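Local structure of conserved protein (Methanosarcina mazei, 2NR4) at residues Gly38-Asn43 with Val70-Cys75; Val121-Asn126 with Val139-Gly144. The protein is of unknown function but binds flavin mononucleotide and contains an antiparallel beta-barrel of the FMN-binding clan. All blocks are in the same frame, centred on the assembly; numbering follows the deposited sequence.

Contact 1. Residues Gly38-Asn43 with Val70-Cys75. With FMN (flavin mononucleotide), chain C.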
ATOM      1  N   GLY A  38     -21.229   9.750  12.281  1.00 24.58           N
ATOM      2  CA  GLY A  38     -22.693   9.771  12.238  1.00 27.33           C
ATOM      3  C   GLY A  38     -23.335   8.856  13.247  1.00 29.69           C
ATOM      4  O   GLY A  38     -23.693   7.739  12.929  1.00 30.53           O
ATOM      5  N   PHE A  39     -23.449   9.355  14.466  1.00 32.44           N
ATOM      6  CA  PHE A  39     -24.183   8.725  15.539  1.00 36.34           C
ATOM      7  C   PHE A  39     -25.549   8.257  15.044  1.00 36.72           C
ATOM      8  O   PHE A  39     -25.891   7.074  15.194  1.00 38.47           O
ATOM      9  CB  PHE A  39     -24.356   9.734  16.695  1.00 37.94           C
ATOM     10  CG  PHE A  39     -23.229   9.738  17.699  1.00 41.52           C
ATOM     11  CD1 PHE A  39     -23.085   8.693  18.619  1.00 45.10           C
ATOM     12  CD2 PHE A  39     -22.347  10.826  17.782  1.00 44.44           C
ATOM     13  CE1 PHE A  39     -22.046   8.712  19.577  1.00 45.46           C
ATOM     14  CE2 PHE A  39     -21.302  10.855  18.731  1.00 45.33           C
ATOM     15  CZ  PHE A  39     -21.162   9.795  19.633  1.00 45.16           C
ATOM     16  N   GLU A  40     -26.284   9.156  14.381  1.00 36.03           N
ATOM     17  CA  GLU A  40     -27.697   8.931  14.026  1.00 36.35           C
ATOM     18  C   GLU A  40     -27.948   8.329  12.641  1.00 33.93           C
ATOM     19  O   GLU A  40     -29.043   7.888  12.345  1.00 31.62           O
ATOM     20  CB  GLU A  40     -28.457  10.263  14.101  1.00 37.17           C
ATOM     21  CG  GLU A  40     -28.558  10.863  15.487  1.00 39.74           C
ATOM     22  CD  GLU A  40     -29.261  12.217  15.478  1.00 40.63           C
ATOM     23  OE1 GLU A  40     -30.115  12.486  14.575  1.00 46.46           O
ATOM     24  OE2 GLU A  40     -28.965  13.025  16.382  1.00 47.87           O
ATOM     25  N   HIS A  41     -26.939   8.355  11.777  1.00 30.49           N
ATOM     26  CA  HIS A  41     -27.005   7.747  10.471  1.00 29.22           C
ATOM     27  C   HIS A  41     -25.540   7.540  10.053  1.00 27.55           C
ATOM     28  O   HIS A  41     -24.848   8.517   9.778  1.00 27.59           O
ATOM     29  CB  HIS A  41     -27.694   8.614   9.428  1.00 30.86           C
ATOM     30  CG  HIS A  41     -27.641   8.016   8.050  1.00 36.12           C
ATOM     31  ND1 HIS A  41     -28.525   7.052   7.615  1.00 40.77           N
ATOM     32  CD2 HIS A  41     -26.761   8.195   7.034  1.00 40.51           C
ATOM     33  CE1 HIS A  41     -28.216   6.690   6.382  1.00 42.87           C
ATOM     34  NE2 HIS A  41     -27.141   7.362   6.010  1.00 43.38           N
ATOM     35  N   PRO A  42     -25.077   6.292  10.052  1.00 26.27           N
ATOM     36  CA  PRO A  42     -23.636   6.079   9.785  1.00 25.04           C
ATOM     37  C   PRO A  42     -23.266   6.397   8.354  1.00 25.00           C
ATOM     38  O   PRO A  42     -23.999   6.061   7.400  1.00 24.40           O
ATOM     39  CB  PRO A  42     -23.435   4.593  10.082  1.00 25.28           C
ATOM     40  CG  PRO A  42     -24.820   3.954   9.857  1.00 26.21           C
ATOM     41  CD  PRO A  42     -25.794   5.024  10.285  1.00 26.50           C
ATOM     42  N   ASN A  43     -22.081   7.003   8.218  1.00 24.02           N
ATOM     43  CA  ASN A  43     -21.552   7.426   6.946  1.00 23.49           C
ATOM     44  C   ASN A  43     -20.089   7.008   6.899  1.00 22.70           C
ATOM     45  O   ASN A  43     -19.405   6.967   7.941  1.00 20.79           O
ATOM     46  CB  ASN A  43     -21.551   8.951   6.897  1.00 24.24           C
ATOM     47  CG  ASN A  43     -21.094   9.475   5.556  1.00 27.90           C
ATOM     48  OD1 ASN A  43     -19.985  10.054   5.405  1.00 34.00           O
ATOM     49  ND2 ASN A  43     -21.926   9.267   4.565  1.00 25.83           N
ATOM     50  N   VAL A  70     -18.783  15.798  11.815  1.00 24.95           N
ATOM     51  CA  VAL A  70     -17.755  16.264  12.738  1.00 25.22           C
ATOM     52  C   VAL A  70     -18.140  17.577  13.423  1.00 26.49           C
ATOM     53  O   VAL A  70     -18.029  17.727  14.646  1.00 26.46           O
ATOM     54  CB  VAL A  70     -16.411  16.356  12.041  1.00 25.14           C
ATOM     55  CG1 VAL A  70     -15.413  17.121  12.912  1.00 24.53           C
ATOM     56  CG2 VAL A  70     -15.901  14.905  11.746  1.00 22.16           C
ATOM     57  N   LEU A  71     -18.625  18.503  12.629  1.00 27.93           N
ATOM     58  CA  LEU A  71     -19.167  19.745  13.137  1.00 31.84           C
ATOM     59  C   LEU A  71     -20.216  19.527  14.240  1.00 32.67           C
ATOM     60  O   LEU A  71     -20.083  20.100  15.310  1.00 34.44           O
ATOM     61  CB  LEU A  71     -19.765  20.540  11.976  1.00 31.64           C
ATOM     62  CG  LEU A  71     -19.002  21.740  11.439  1.00 36.43           C
ATOM     63  CD1 LEU A  71     -17.573  21.426  11.049  1.00 40.97           C
ATOM     64  CD2 LEU A  71     -19.772  22.277  10.242  1.00 39.03           C
ATOM     65  N   LYS A  72     -21.220  18.687  13.995  1.00 34.04           N
ATOM     66  CA  LYS A  72     -22.261  18.425  14.983  1.00 34.17           C
ATOM     67  C   LYS A  72     -21.837  17.550  16.157  1.00 33.87           C
ATOM     68  O   LYS A  72     -22.163  17.859  17.305  1.00 34.86           O
ATOM     69  CB  LYS A  72     -23.470  17.757  14.353  1.00 34.50           C
ATOM     70  CG  LYS A  72     -24.596  17.529  15.386  1.00 38.32           C
ATOM     71  CD  LYS A  72     -25.588  16.478  14.933  1.00 43.50           C
ATOM     72  CE  LYS A  72     -26.960  16.784  15.501  1.00 45.77           C
ATOM     73  NZ  LYS A  72     -27.991  15.992  14.784  1.00 48.28           N
ATOM     74  N   GLU A  73     -21.153  16.444  15.859  1.00 31.07           N
ATOM     75  CA  GLU A  73     -20.917  15.392  16.833  1.00 29.69           C
ATOM     76  C   GLU A  73     -19.528  15.375  17.429  1.00 28.33           C
ATOM     77  O   GLU A  73     -19.321  14.784  18.491  1.00 28.08           O
ATOM     78  CB  GLU A  73     -21.244  14.035  16.216  1.00 29.86           C
ATOM     79  CG  GLU A  73     -22.731  13.938  15.858  1.00 32.73           C
ATOM     80  CD  GLU A  73     -23.097  12.669  15.137  1.00 34.82           C
ATOM     81  OE1 GLU A  73     -22.224  11.784  14.947  1.00 34.28           O
ATOM     82  OE2 GLU A  73     -24.284  12.553  14.751  1.00 36.32           O
ATOM     83  N   LYS A  74     -18.574  15.987  16.730  1.00 27.34           N
ATOM     84  CA  LYS A  74     -17.135  16.021  17.146  1.00 28.00           C
ATOM     85  C   LYS A  74     -16.530  14.654  17.473  1.00 26.16           C
ATOM     86  O   LYS A  74     -15.751  14.469  18.451  1.00 25.28           O
ATOM     87  CB  LYS A  74     -16.879  17.043  18.258  1.00 28.85           C
ATOM     88  CG  LYS A  74     -17.211  18.488  17.847  1.00 32.12           C
ATOM     89  CD  LYS A  74     -18.662  18.765  18.234  1.00 38.98           C
ATOM     90  CE  LYS A  74     -18.967  20.246  18.322  1.00 40.76           C
ATOM     91  NZ  LYS A  74     -20.448  20.417  18.503  1.00 45.19           N
ATOM     92  N   CYS A  75     -16.865  13.696  16.628  1.00 26.58           N
ATOM     93  CA  CYS A  75     -16.366  12.332  16.764  1.00 26.23           C
ATOM     94  C   CYS A  75     -16.256  11.712  15.382  1.00 24.65           C
ATOM     95  O   CYS A  75     -17.091  11.971  14.483  1.00 23.15           O
ATOM     96  CB  CYS A  75     -17.304  11.481  17.630  1.00 26.96           C
ATOM     97  SG  CYS A  75     -16.772   9.805  18.081  1.00 32.08           S
TER
HETATM   98  N1  FMN C 401     -11.695  14.395   1.796  1.00 42.32           N
HETATM   99  C2  FMN C 401     -11.378  15.193   2.875  1.00 42.50           C
HETATM  100  O2  FMN C 401     -12.164  16.079   3.199  1.00 42.87           O
HETATM  101  N3  FMN C 401     -10.188  15.019   3.548  1.00 41.66           N
HETATM  102  C4  FMN C 401      -9.307  14.021   3.160  1.00 41.68           C
HETATM  103  O4  FMN C 401      -8.358  13.711   3.870  1.00 36.64           O
HETATM  104  C4A FMN C 401      -9.627  13.203   2.079  1.00 41.99           C
HETATM  105  N5  FMN C 401      -8.759  12.204   1.667  1.00 43.22           N
HETATM  106  C5A FMN C 401      -9.084  11.376   0.601  1.00 42.42           C
HETATM  107  C6  FMN C 401      -8.203  10.360   0.211  1.00 42.13           C
HETATM  108  C7  FMN C 401      -8.519   9.525  -0.852  1.00 42.39           C
HETATM  109  C7M FMN C 401      -7.513   8.494  -1.281  1.00 43.75           C
HETATM  110  C8  FMN C 401      -9.731   9.728  -1.545  1.00 42.66           C
HETATM  111  C8M FMN C 401     -10.199   8.774  -2.579  1.00 40.74           C
HETATM  112  C9  FMN C 401     -10.617  10.745  -1.165  1.00 42.18           C
HETATM  113  C9A FMN C 401     -10.291  11.569  -0.072  1.00 42.19           C
HETATM  114  N10 FMN C 401     -11.156  12.587   0.334  1.00 41.98           N
HETATM  115  C10 FMN C 401     -10.828  13.400   1.398  1.00 42.45           C
HETATM  116  C1' FMN C 401     -12.375  12.908  -0.478  1.00 41.97           C
HETATM  117  C2' FMN C 401     -13.580  12.248   0.182  1.00 43.31           C
HETATM  118  O2' FMN C 401     -13.312  10.889   0.399  1.00 42.11           O
HETATM  119  C3' FMN C 401     -14.750  12.343  -0.769  1.00 44.64           C
HETATM  120  O3' FMN C 401     -15.045  13.713  -0.980  1.00 44.23           O
HETATM  121  C4' FMN C 401     -15.957  11.570  -0.243  1.00 42.08           C
HETATM  122  O4' FMN C 401     -16.852  11.500  -1.325  1.00 47.31           O
HETATM  123  C5' FMN C 401     -16.615  12.264   0.958  1.00 42.16           C
HETATM  124  O5' FMN C 401     -17.904  11.733   1.188  1.00 39.45           O
HETATM  125  P   FMN C 401     -18.858  12.116   2.445  1.00 40.26           P
HETATM  126  O1P FMN C 401     -19.746  13.266   1.942  1.00 38.38           O
HETATM  127  O2P FMN C 401     -17.975  12.645   3.599  1.00 31.16           O
HETATM  128  O3P FMN C 401     -19.721  10.890   2.752  1.00 36.38           O
HETATM  129  O   HOH W   1     -19.692  11.761  13.778  1.00 25.41           O
HETATM  130  O   HOH W   2     -25.606  11.572  12.512  1.00 48.00           O
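E73, in the last turn of helix 65-73, reaches across to the loop at F39. Its CB lies in the plane of the F39 ring, at the edge, 3.7 Å from F39 CD2. CG and CD pass the same ring atom, and OE1 comes within 3.0 Å of F39 CD2. CG stands anti to the carbonyl carbon (chi1 -64°), and the extended chain beyond it carries the carboxylate to the F39 backbone. There F39 N donates to E73 OE1 at 2.8 Å, almost straight at 178°. The N-H comes to the syn side, 19° out of the carboxylate plane. E73 OE1 takes a hydrogen bond from a water held by G38 N and C75 O. E73 OE2 takes one from a second water, which E40 N holds at 3.1 Å. With an alanine for E73, F39 N would probably lose its acceptor and both waters a partner. E40 OE2 and K72 NZ form a long salt bridge at 3.5 Å. C75 CB packs on F39 CE2 at 4.2 Å, and F110 meets the F39 ring edge-to-face. One carboxylate ties the loop between two barrel strands to the helix end, and the N-H and water donors probably ease its charge.

Contact 2. Residues Val121-Asn126 with Val139-Gly144; sequences VFECIN and VPLNAG
V121 and E123 pair antiparallel with 139-144 through four backbone hydrogen bonds. E123 exchanges two with V139: E123 N gives to V139 O and V139 N to E123 O, each at 2.9 Å. At the other end V121 N gives to N142 O, while L141 N gives to V121 O at 2.7 Å. L141 and N142 therefore both face V121, making a classic beta bulge. F122 and P140 form the non-hydrogen-bonded pair between. Two CA-H...O contacts, P140 CA to V121 O and F122 CA to V139 O, add to the backbone pairing. Apolar contacts lie on both faces of the sheet. On one, the F122 ring reaches P140 CB with CD1 at 4.1 Å. On the other, I125 CD1 presses on V139 CG2 at 3.3 Å, a close fit for two methyl groups; the two side chains cross at about a right angle. L141 packs over the backbone of the partner strand, its CG 3.8 Å from E123 N. N142 ND2 bonds to D104 O. The segments belong to the hairpin of strands 118-130 and 133-145 in the six-stranded barrel, with strand 75-79 beyond the first and 57-61 beyond the second.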
ATOM      1  N   VAL A 121     -11.720   5.030  17.498  1.00 22.73           N
ATOM      2  CA  VAL A 121     -12.687   6.102  17.666  1.00 23.40           C
ATOM      3  C   VAL A 121     -11.982   7.333  18.260  1.00 23.15           C
ATOM      4  O   VAL A 121     -11.351   7.258  19.327  1.00 25.08           O
ATOM      5  CB  VAL A 121     -13.908   5.661  18.571  1.00 22.42           C
ATOM      6  CG1 VAL A 121     -14.901   6.818  18.651  1.00 24.26           C
ATOM      7  CG2 VAL A 121     -14.554   4.424  18.000  1.00 25.31           C
ATOM      8  N   PHE A 122     -12.123   8.473  17.597  1.00 21.70           N
ATOM      9  CA  PHE A 122     -11.503   9.722  18.082  1.00 23.51           C
ATOM     10  C   PHE A 122     -12.539  10.786  18.423  1.00 23.65           C
ATOM     11  O   PHE A 122     -13.500  10.970  17.669  1.00 24.73           O
ATOM     12  CB  PHE A 122     -10.646  10.356  16.995  1.00 22.84           C
ATOM     13  CG  PHE A 122      -9.464   9.525  16.543  1.00 22.11           C
ATOM     14  CD1 PHE A 122      -8.244   9.576  17.241  1.00 23.61           C
ATOM     15  CD2 PHE A 122      -9.539   8.794  15.354  1.00 22.33           C
ATOM     16  CE1 PHE A 122      -7.114   8.868  16.758  1.00 22.68           C
ATOM     17  CE2 PHE A 122      -8.448   8.067  14.897  1.00 21.50           C
ATOM     18  CZ  PHE A 122      -7.223   8.119  15.611  1.00 23.63           C
ATOM     19  N   GLU A 123     -12.284  11.533  19.497  1.00 24.09           N
ATOM     20  CA  GLU A 123     -12.903  12.834  19.716  1.00 25.87           C
ATOM     21  C   GLU A 123     -12.129  13.854  18.864  1.00 24.76           C
ATOM     22  O   GLU A 123     -10.909  13.904  18.898  1.00 25.64           O
ATOM     23  CB  GLU A 123     -12.825  13.257  21.206  1.00 25.25           C
ATOM     24  CG  GLU A 123     -13.322  14.706  21.399  1.00 26.74           C
ATOM     25  CD  GLU A 123     -13.503  15.085  22.869  1.00 30.22           C
ATOM     26  OE1 GLU A 123     -13.212  14.222  23.738  1.00 32.89           O
ATOM     27  OE2 GLU A 123     -13.937  16.244  23.118  1.00 34.98           O
ATOM     28  N   CYS A 124     -12.854  14.628  18.072  1.00 24.02           N
ATOM     29  CA  CYS A 124     -12.314  15.730  17.286  1.00 25.14           C
ATOM     30  C   CYS A 124     -12.297  16.995  18.121  1.00 25.84           C
ATOM     31  O   CYS A 124     -13.340  17.402  18.704  1.00 26.25           O
ATOM     32  CB  CYS A 124     -13.206  15.988  16.082  1.00 25.47           C
ATOM     33  SG  CYS A 124     -13.380  14.550  14.999  1.00 26.88           S
ATOM     34  N   ILE A 125     -11.143  17.641  18.150  1.00 24.37           N
ATOM     35  CA  ILE A 125     -10.956  18.814  19.005  1.00 25.51           C
ATOM     36  C   ILE A 125     -10.321  19.944  18.238  1.00 26.00           C
ATOM     37  O   ILE A 125      -9.789  19.736  17.105  1.00 25.03           O
ATOM     38  CB  ILE A 125     -10.078  18.477  20.213  1.00 25.10           C
ATOM     39  CG1 ILE A 125      -8.621  18.160  19.782  1.00 26.41           C
ATOM     40  CG2 ILE A 125     -10.645  17.292  20.970  1.00 25.16           C
ATOM     41  CD1 ILE A 125      -7.611  17.953  20.934  1.00 25.93           C
ATOM     42  N   ASN A 126     -10.347  21.149  18.822  1.00 25.47           N
ATOM     43  CA  ASN A 126      -9.739  22.327  18.188  1.00 26.68           C
ATOM     44  C   ASN A 126     -10.183  22.535  16.729  1.00 27.45           C
ATOM     45  O   ASN A 126      -9.378  22.894  15.857  1.00 27.02           O
ATOM     46  CB  ASN A 126      -8.212  22.253  18.255  1.00 27.56           C
ATOM     47  CG  ASN A 126      -7.697  22.130  19.659  1.00 28.84           C
ATOM     48  OD1 ASN A 126      -8.312  22.663  20.583  1.00 29.23           O
ATOM     49  ND2 ASN A 126      -6.571  21.430  19.841  1.00 26.07           N
ATOM     50  N   VAL A 139      -8.237  12.982  19.357  1.00 23.98           N
ATOM     51  CA  VAL A 139      -7.876  12.384  20.654  1.00 25.46           C
ATOM     52  C   VAL A 139      -8.542  10.978  20.732  1.00 25.51           C
ATOM     53  O   VAL A 139      -9.767  10.889  20.676  1.00 26.39           O
ATOM     54  CB  VAL A 139      -8.376  13.285  21.819  1.00 25.15           C
ATOM     55  CG1 VAL A 139      -7.961  12.653  23.141  1.00 28.03           C
ATOM     56  CG2 VAL A 139      -7.858  14.737  21.673  1.00 26.00           C
ATOM     57  N   PRO A 140      -7.751   9.879  20.812  1.00 26.54           N
ATOM     58  CA  PRO A 140      -8.340   8.535  20.733  1.00 26.75           C
ATOM     59  C   PRO A 140      -9.145   8.219  21.982  1.00 29.00           C
ATOM     60  O   PRO A 140      -8.746   8.637  23.089  1.00 30.21           O
ATOM     61  CB  PRO A 140      -7.130   7.599  20.667  1.00 27.40           C
ATOM     62  CG  PRO A 140      -5.950   8.402  20.912  1.00 26.34           C
ATOM     63  CD  PRO A 140      -6.285   9.851  20.970  1.00 25.87           C
ATOM     64  N   LEU A 141     -10.269   7.545  21.793  1.00 29.84           N
ATOM     65  CA  LEU A 141     -11.201   7.200  22.871  1.00 31.29           C
ATOM     66  C   LEU A 141     -11.251   5.692  23.083  1.00 32.13           C
ATOM     67  O   LEU A 141     -11.438   5.196  24.219  1.00 31.95           O
ATOM     68  CB  LEU A 141     -12.611   7.704  22.528  1.00 31.39           C
ATOM     69  CG  LEU A 141     -12.860   9.196  22.492  1.00 32.66           C
ATOM     70  CD1 LEU A 141     -14.345   9.465  22.256  1.00 34.22           C
ATOM     71  CD2 LEU A 141     -12.371   9.878  23.784  1.00 35.49           C
ATOM     72  N   ASN A 142     -11.117   4.956  21.988  1.00 30.92           N
ATOM     73  CA  ASN A 142     -11.235   3.508  22.010  1.00 30.76           C
ATOM     74  C   ASN A 142     -10.600   3.019  20.713  1.00 29.83           C
ATOM     75  O   ASN A 142     -10.473   3.792  19.754  1.00 27.66           O
ATOM     76  CB  ASN A 142     -12.729   3.134  22.051  1.00 32.06           C
ATOM     77  CG  ASN A 142     -13.002   1.685  22.501  1.00 34.93           C
ATOM     78  OD1 ASN A 142     -12.117   0.954  22.992  1.00 35.62           O
ATOM     79  ND2 ASN A 142     -14.264   1.273  22.334  1.00 37.16           N
ATOM     80  N   ALA A 143     -10.220   1.751  20.678  1.00 29.29           N
ATOM     81  CA  ALA A 143      -9.560   1.179  19.486  1.00 30.02           C
ATOM     82  C   ALA A 143      -9.757  -0.308  19.462  1.00 30.80           C
ATOM     83  O   ALA A 143      -9.869  -0.933  20.528  1.00 30.73           O
ATOM     84  CB  ALA A 143      -8.079   1.515  19.467  1.00 29.11           C
ATOM     85  N   GLY A 144      -9.809  -0.890  18.267  1.00 30.97           N
ATOM     86  CA  GLY A 144      -9.988  -2.309  18.168  1.00 33.24           C
ATOM     87  C   GLY A 144      -9.320  -2.881  16.957  1.00 34.13           C
ATOM     88  O   GLY A 144      -8.984  -2.157  16.037  1.00 32.86           O
TER

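Contacts 1 and 2 lie 13 Å apart between centres and meet where the chain leaves helix 65-73 and enters strand 75-79. K74 O lies 2.9 Å from C124 N, a probable hydrogen bond that joins 70-75 to 121-126. Next to it C75 SG packs on V121 CG1 at 3.6 Å. C75 thus has F39 of contact 1 and V121 of contact 2 as neighbours. The flavin lies nearer contact 1. N43, at the end of 38-43, belongs to the FMN site, and helix 65-73, whose end lies in contact 1, supplies H65 and T66 to it. Contact 2 is more remote: the F122 side chain is about 12 Å from the FMN.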